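Local atomic coordinates of purine-binding protein BAB2_0673 (Brucella melitensis biovar Abortus, PDB entry 3S99), a protein that binds adenine and probably other purines such as guanine, and may serve an ABC-type uptake system for them. Residues 96-101 and 117-122; 74-79 and 101-106. All blocks are in the same frame, centred on the assembly; numbering follows the deposited sequence.

Contact 1. Residues 96-101 and 117-122. With ADE (adenine), chain T.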
loop_
_atom_site.group_PDB
_atom_site.type_symbol
_atom_site.label_atom_id
_atom_site.label_comp_id
_atom_site.label_asym_id
_atom_site.label_seq_id
_atom_site.Cartn_x
_atom_site.Cartn_y
_atom_site.Cartn_z
ATOM N N GLY A 96 4.809 -11.178 -0.767
ATOM C CA GLY A 96 5.018 -12.627 -0.909
ATOM C C GLY A 96 6.392 -13.028 -1.423
ATOM O O GLY A 96 6.754 -14.205 -1.428
ATOM N N TYR A 97 7.164 -12.053 -1.869
ATOM C CA TYR A 97 8.549 -12.313 -2.233
ATOM C C TYR A 97 9.482 -12.337 -1.024
ATOM O O TYR A 97 10.684 -12.516 -1.199
ATOM C CB TYR A 97 9.077 -11.242 -3.189
ATOM C CG TYR A 97 8.304 -11.108 -4.498
ATOM C CD1 TYR A 97 7.647 -12.197 -5.071
ATOM C CD2 TYR A 97 8.236 -9.882 -5.156
ATOM C CE1 TYR A 97 6.954 -12.066 -6.248
ATOM C CE2 TYR A 97 7.562 -9.759 -6.359
ATOM C CZ TYR A 97 6.922 -10.853 -6.885
ATOM O OH TYR A 97 6.240 -10.745 -8.066
ATOM N N MET A 98 8.946 -12.187 0.188
ATOM C CA MET A 98 9.816 -12.126 1.375
ATOM C C MET A 98 10.752 -13.344 1.477
ATOM O O MET A 98 11.964 -13.219 1.423
ATOM C CB MET A 98 8.994 -11.998 2.659
ATOM C CG MET A 98 9.839 -11.936 3.901
ATOM S SD MET A 98 8.924 -11.296 5.334
ATOM C CE MET A 98 7.833 -12.689 5.669
ATOM N N ASP A 99 10.171 -14.510 1.653
ATOM C CA ASP A 99 10.944 -15.735 1.832
ATOM C C ASP A 99 11.784 -16.111 0.611
ATOM O O ASP A 99 12.937 -16.505 0.758
ATOM C CB ASP A 99 10.004 -16.887 2.269
ATOM C CG ASP A 99 9.440 -16.668 3.656
ATOM O OD1 ASP A 99 9.886 -15.715 4.335
ATOM O OD2 ASP A 99 8.560 -17.452 4.076
ATOM N N PRO A 100 11.225 -15.973 -0.600
ATOM C CA PRO A 100 12.053 -16.162 -1.790
ATOM C C PRO A 100 13.294 -15.267 -1.821
ATOM O O PRO A 100 14.350 -15.732 -2.219
ATOM C CB PRO A 100 11.108 -15.787 -2.915
ATOM C CG PRO A 100 9.797 -16.279 -2.449
ATOM C CD PRO A 100 9.791 -15.951 -0.955
ATOM N N THR A 101 13.174 -14.016 -1.347
ATOM C CA THR A 101 14.313 -13.093 -1.386
ATOM C C THR A 101 15.358 -13.490 -0.337
ATOM O O THR A 101 16.560 -13.438 -0.600
ATOM C CB THR A 101 13.854 -11.639 -1.148
ATOM O OG1 THR A 101 12.835 -11.279 -2.110
ATOM C CG2 THR A 101 15.041 -10.674 -1.228
ATOM N N THR A 117 7.978 -4.185 1.860
ATOM C CA THR A 117 6.933 -4.418 2.870
ATOM C C THR A 117 7.174 -5.607 3.775
ATOM O O THR A 117 6.358 -5.866 4.643
ATOM C CB THR A 117 5.474 -4.499 2.301
ATOM O OG1 THR A 117 5.219 -5.798 1.743
ATOM C CG2 THR A 117 5.240 -3.442 1.228
ATOM N N GLY A 118 8.260 -6.356 3.584
ATOM C CA GLY A 118 8.539 -7.452 4.482
ATOM C C GLY A 118 9.212 -6.954 5.771
ATOM O O GLY A 118 9.548 -5.791 5.861
ATOM N N TYR A 119 9.394 -7.840 6.736
ATOM C CA TYR A 119 10.100 -7.540 8.016
ATOM C C TYR A 119 11.385 -8.353 8.178
ATOM O O TYR A 119 11.986 -8.367 9.259
ATOM C CB TYR A 119 9.193 -7.850 9.212
ATOM C CG TYR A 119 8.580 -9.225 9.173
ATOM C CD1 TYR A 119 9.293 -10.331 9.601
ATOM C CD2 TYR A 119 7.292 -9.427 8.687
ATOM C CE1 TYR A 119 8.748 -11.594 9.562
ATOM C CE2 TYR A 119 6.737 -10.704 8.641
ATOM C CZ TYR A 119 7.475 -11.776 9.098
ATOM O OH TYR A 119 6.980 -13.057 9.070
ATOM N N LYS A 120 11.799 -9.063 7.126
ATOM C CA LYS A 120 12.984 -9.905 7.211
ATOM C C LYS A 120 14.154 -9.234 6.490
ATOM O O LYS A 120 13.990 -8.651 5.423
ATOM C CB LYS A 120 12.699 -11.275 6.599
ATOM C CG LYS A 120 11.790 -12.191 7.464
ATOM C CD LYS A 120 11.660 -13.560 6.841
ATOM C CE LYS A 120 10.729 -14.451 7.677
ATOM N NZ LYS A 120 10.683 -15.858 7.152
ATOM N N THR A 121 15.337 -9.297 7.085
ATOM C CA THR A 121 16.558 -8.808 6.461
ATOM C C THR A 121 17.682 -9.867 6.575
ATOM O O THR A 121 17.525 -10.904 7.236
ATOM C CB THR A 121 16.978 -7.473 7.114
ATOM O OG1 THR A 121 17.013 -7.612 8.537
ATOM C CG2 THR A 121 16.004 -6.356 6.776
ATOM N N ALA A 122 18.824 -9.574 5.965
ATOM C CA ALA A 122 19.992 -10.419 5.982
ATOM C C ALA A 122 21.189 -9.478 5.796
ATOM O O ALA A 122 20.994 -8.292 5.468
ATOM C CB ALA A 122 19.921 -11.456 4.784
HETATM N N9 ADE T . 2.896 -6.394 -1.199
HETATM C C8 ADE T . 2.582 -5.587 -0.126
HETATM N N7 ADE T . 1.593 -4.752 -0.335
HETATM C C5 ADE T . 1.267 -5.082 -1.655
HETATM C C6 ADE T . 0.292 -4.555 -2.457
HETATM N N6 ADE T . -0.448 -3.564 -1.938
HETATM N N1 ADE T . 0.168 -5.048 -3.732
HETATM C C2 ADE T . 0.990 -6.035 -4.130
HETATM N N3 ADE T . 1.967 -6.626 -3.442
HETATM C C4 ADE T . 2.033 -6.080 -2.206
#
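Lys120 NZ donates to Asp99 OD1 at 2.9 Å, a salt bridge between the first turn of helix 98-105 and the loop that follows strand 112-116. The ammonium meets the oxygen from above the carboxylate plane, 35° out of it, and OD2 lies farther from NZ, so the grip is one-sided. The lysine chain is extended from CG to NZ, and this length carries the charge out to the aspartate while its methylenes run past Met98 at about a right angle. Met98 SD touches Lys120 CG at 3.7 Å, and its CG packs against Lys120 CD. With CG anti to the backbone N (chi1 180°), Met98 reaches across to the loop; a bend at chi3 then turns the methyl along Tyr119. The sulfur sits 4.0 Å from the centroid of the Tyr119 ring, above its centre, in a Met-aromatic contact, while Met98 CE approaches the phenol end, 3.5 Å from Tyr119 OH. On the loop backbone Gly118 passes close by, its CA 4.0 Å from Met98 SD. Within the helical segment, Tyr97 O receives both Thr101 N and Thr101 OG1, from opposite faces of its carbonyl plane, and Thr101 OG1 is also hydrogen-bonded to Thr92. One residue before Gly118, Thr117 turns to the ligand, with OG1 3.2 Å from adenine C8. The loop thus starts in the adenine pocket, which also includes Ser94 and Phe95, and both segments follow the C-terminal ends of neighbouring parallel strands, 89-92 and 112-116, the usual place for ligand-binding loops in the alpha/beta lobe of a type I periplasmic-binding-protein fold.

Contact 2. Residues 74-79 and 101-106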
loop_
_atom_site.group_PDB
_atom_site.type_symbol
_atom_site.label_atom_id
_atom_site.label_comp_id
_atom_site.label_asym_id
_atom_site.label_seq_id
_atom_site.Cartn_x
_atom_site.Cartn_y
_atom_site.Cartn_z
ATOM N N ASP A 74 8.154 -19.509 -8.835
ATOM C CA ASP A 74 8.340 -18.483 -9.890
ATOM C C ASP A 74 9.217 -17.358 -9.377
ATOM O O ASP A 74 10.190 -16.990 -10.036
ATOM C CB ASP A 74 6.972 -17.961 -10.363
ATOM C CG ASP A 74 7.050 -17.057 -11.619
ATOM O OD1 ASP A 74 8.134 -16.915 -12.243
ATOM O OD2 ASP A 74 5.985 -16.485 -11.961
ATOM N N ALA A 75 8.919 -16.856 -8.167
ATOM C CA ALA A 75 9.714 -15.810 -7.569
ATOM C C ALA A 75 11.170 -16.246 -7.345
ATOM O O ALA A 75 12.097 -15.541 -7.716
ATOM C CB ALA A 75 9.056 -15.253 -6.226
ATOM N N GLU A 76 11.378 -17.398 -6.750
ATOM C CA GLU A 76 12.755 -17.923 -6.582
ATOM C C GLU A 76 13.535 -17.961 -7.902
ATOM O O GLU A 76 14.644 -17.415 -7.980
ATOM C CB GLU A 76 12.735 -19.325 -5.925
ATOM C CG GLU A 76 12.169 -19.302 -4.478
ATOM C CD GLU A 76 11.911 -20.695 -3.896
ATOM O OE1 GLU A 76 12.492 -21.658 -4.405
ATOM O OE2 GLU A 76 11.155 -20.823 -2.911
ATOM N N ARG A 77 12.936 -18.546 -8.946
ATOM C CA ARG A 77 13.619 -18.707 -10.238
ATOM C C ARG A 77 13.836 -17.351 -10.875
ATOM O O ARG A 77 14.886 -17.091 -11.418
ATOM C CB ARG A 77 12.810 -19.581 -11.185
ATOM C CG ARG A 77 13.498 -19.941 -12.539
ATOM C CD ARG A 77 12.575 -20.687 -13.506
ATOM N NE ARG A 77 11.297 -20.005 -13.626
ATOM C CZ ARG A 77 10.111 -20.466 -13.219
ATOM N NH1 ARG A 77 9.961 -21.689 -12.697
ATOM N NH2 ARG A 77 9.041 -19.687 -13.375
ATOM N N SER A 78 12.842 -16.462 -10.766
ATOM C CA SER A 78 12.926 -15.165 -11.428
ATOM C C SER A 78 13.970 -14.237 -10.762
ATOM O O SER A 78 14.717 -13.536 -11.454
ATOM C CB SER A 78 11.552 -14.505 -11.497
ATOM O OG SER A 78 10.633 -15.271 -12.259
ATOM N N ILE A 79 13.981 -14.197 -9.423
ATOM C CA ILE A 79 15.012 -13.494 -8.682
ATOM C C ILE A 79 16.415 -14.066 -8.976
ATOM O O ILE A 79 17.370 -13.313 -9.218
ATOM C CB ILE A 79 14.733 -13.500 -7.145
ATOM C CG1 ILE A 79 13.412 -12.777 -6.821
ATOM C CG2 ILE A 79 15.830 -12.800 -6.404
ATOM C CD1 ILE A 79 12.710 -13.317 -5.591
ATOM N N THR A 101 13.174 -14.016 -1.347
ATOM C CA THR A 101 14.313 -13.093 -1.386
ATOM C C THR A 101 15.358 -13.490 -0.337
ATOM O O THR A 101 16.560 -13.438 -0.600
ATOM C CB THR A 101 13.854 -11.639 -1.148
ATOM O OG1 THR A 101 12.835 -11.279 -2.110
ATOM C CG2 THR A 101 15.041 -10.674 -1.228
ATOM N N VAL A 102 14.898 -13.883 0.848
ATOM C CA VAL A 102 15.802 -14.362 1.902
ATOM C C VAL A 102 16.565 -15.601 1.404
ATOM O O VAL A 102 17.774 -15.708 1.577
ATOM C CB VAL A 102 15.048 -14.681 3.217
ATOM C CG1 VAL A 102 15.958 -15.405 4.215
ATOM C CG2 VAL A 102 14.446 -13.404 3.846
ATOM N N LYS A 103 15.861 -16.511 0.762
ATOM C CA LYS A 103 16.485 -17.716 0.257
ATOM C C LYS A 103 17.506 -17.419 -0.818
ATOM O O LYS A 103 18.643 -17.930 -0.746
ATOM C CB LYS A 103 15.467 -18.701 -0.293
ATOM C CG LYS A 103 16.099 -20.029 -0.789
ATOM C CD LYS A 103 15.092 -20.873 -1.566
ATOM C CE LYS A 103 15.748 -22.085 -2.272
ATOM N NZ LYS A 103 14.763 -23.217 -2.378
ATOM N N VAL A 104 17.109 -16.632 -1.817
ATOM C CA VAL A 104 17.984 -16.390 -2.948
ATOM C C VAL A 104 19.198 -15.572 -2.529
ATOM O O VAL A 104 20.301 -15.824 -2.976
ATOM C CB VAL A 104 17.255 -15.725 -4.139
ATOM C CG1 VAL A 104 18.257 -15.337 -5.203
ATOM C CG2 VAL A 104 16.160 -16.687 -4.699
ATOM N N ALA A 105 18.987 -14.598 -1.654
ATOM C CA ALA A 105 20.082 -13.734 -1.164
ATOM C C ALA A 105 21.268 -14.504 -0.606
ATOM O O ALA A 105 22.406 -14.061 -0.712
ATOM C CB ALA A 105 19.540 -12.755 -0.070
ATOM N N LYS A 106 20.990 -15.647 0.023
ATOM C CA LYS A 106 22.019 -16.515 0.589
ATOM C C LYS A 106 22.977 -17.062 -0.470
ATOM O O LYS A 106 24.153 -17.367 -0.166
ATOM C CB LYS A 106 21.365 -17.705 1.324
ATOM C CG LYS A 106 20.602 -17.339 2.569
ATOM C CD LYS A 106 19.836 -18.551 3.068
ATOM C CE LYS A 106 19.044 -18.208 4.301
ATOM N NZ LYS A 106 18.578 -19.441 5.012
#
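Apolar contact between Ile79 and Val104 joins helix 73-84 to helix 98-105. Ile79 CG2 meets Val104 CG1 at 3.7 Å, the two side chains meeting at a slant with both CB atoms directed across the interface. The valine's other branch turns to the backbone: CG2 lies 3.7 Å from Glu76 O, where the two helices come nearest in backbone, with the CA atoms of Glu76 and Val104 6.5 Å apart. At Ile79 a chi1 of -62° separates the branches, CG1 carrying CD1 to Thr101 and CG2 facing Val104. CD1 packs 4.0 Å from Thr101 OG1, a hydroxyl whose polar partners, Tyr97 O and Thr92 OG1, lie elsewhere. The helix axes are 9.5 Å apart and cross at -37°, running in broadly the same direction, as befits neighbouring helices of successive beta-alpha-beta units on one side of a parallel sheet. Beneath them Phe113 of strand 112-116 touches both Ile79 and Thr101, so the apolar seam continues into the sheet. Polar contact lies on the more exposed side of the helix pair: the extended Lys103 chain crosses Glu76 at about a right angle and brings NZ to 3.4 Å from Glu76 OE1, a long salt bridge with only a weak hydrogen bond. Lys103 CD also lies 3.9 Å from Glu76 CD, so aliphatic packing against the carboxylate accompanies the charge pairing.

Overall arrangement
The two contacts lie in the same lobe, on the same side of the chain's centre, with their own centres about 10 Å apart. Helix 98-105 belongs to both, and Thr101 is the shared residue. Along the chain the segments alternate: 74-79, 96-101, 101-106, then 117-122. One helix is therefore flanked by helix 73-84 in contact 2 and by the loop after strand 112-116 in contact 1. Direct packing links them, with Tyr97 and Pro100 resting on Ala75, and Lys120 on Val102. Contact 1 reaches the adenine pocket through Thr117, whereas contact 2 lies farther out, joining two neighbouring helices of the layer that covers the parallel sheet.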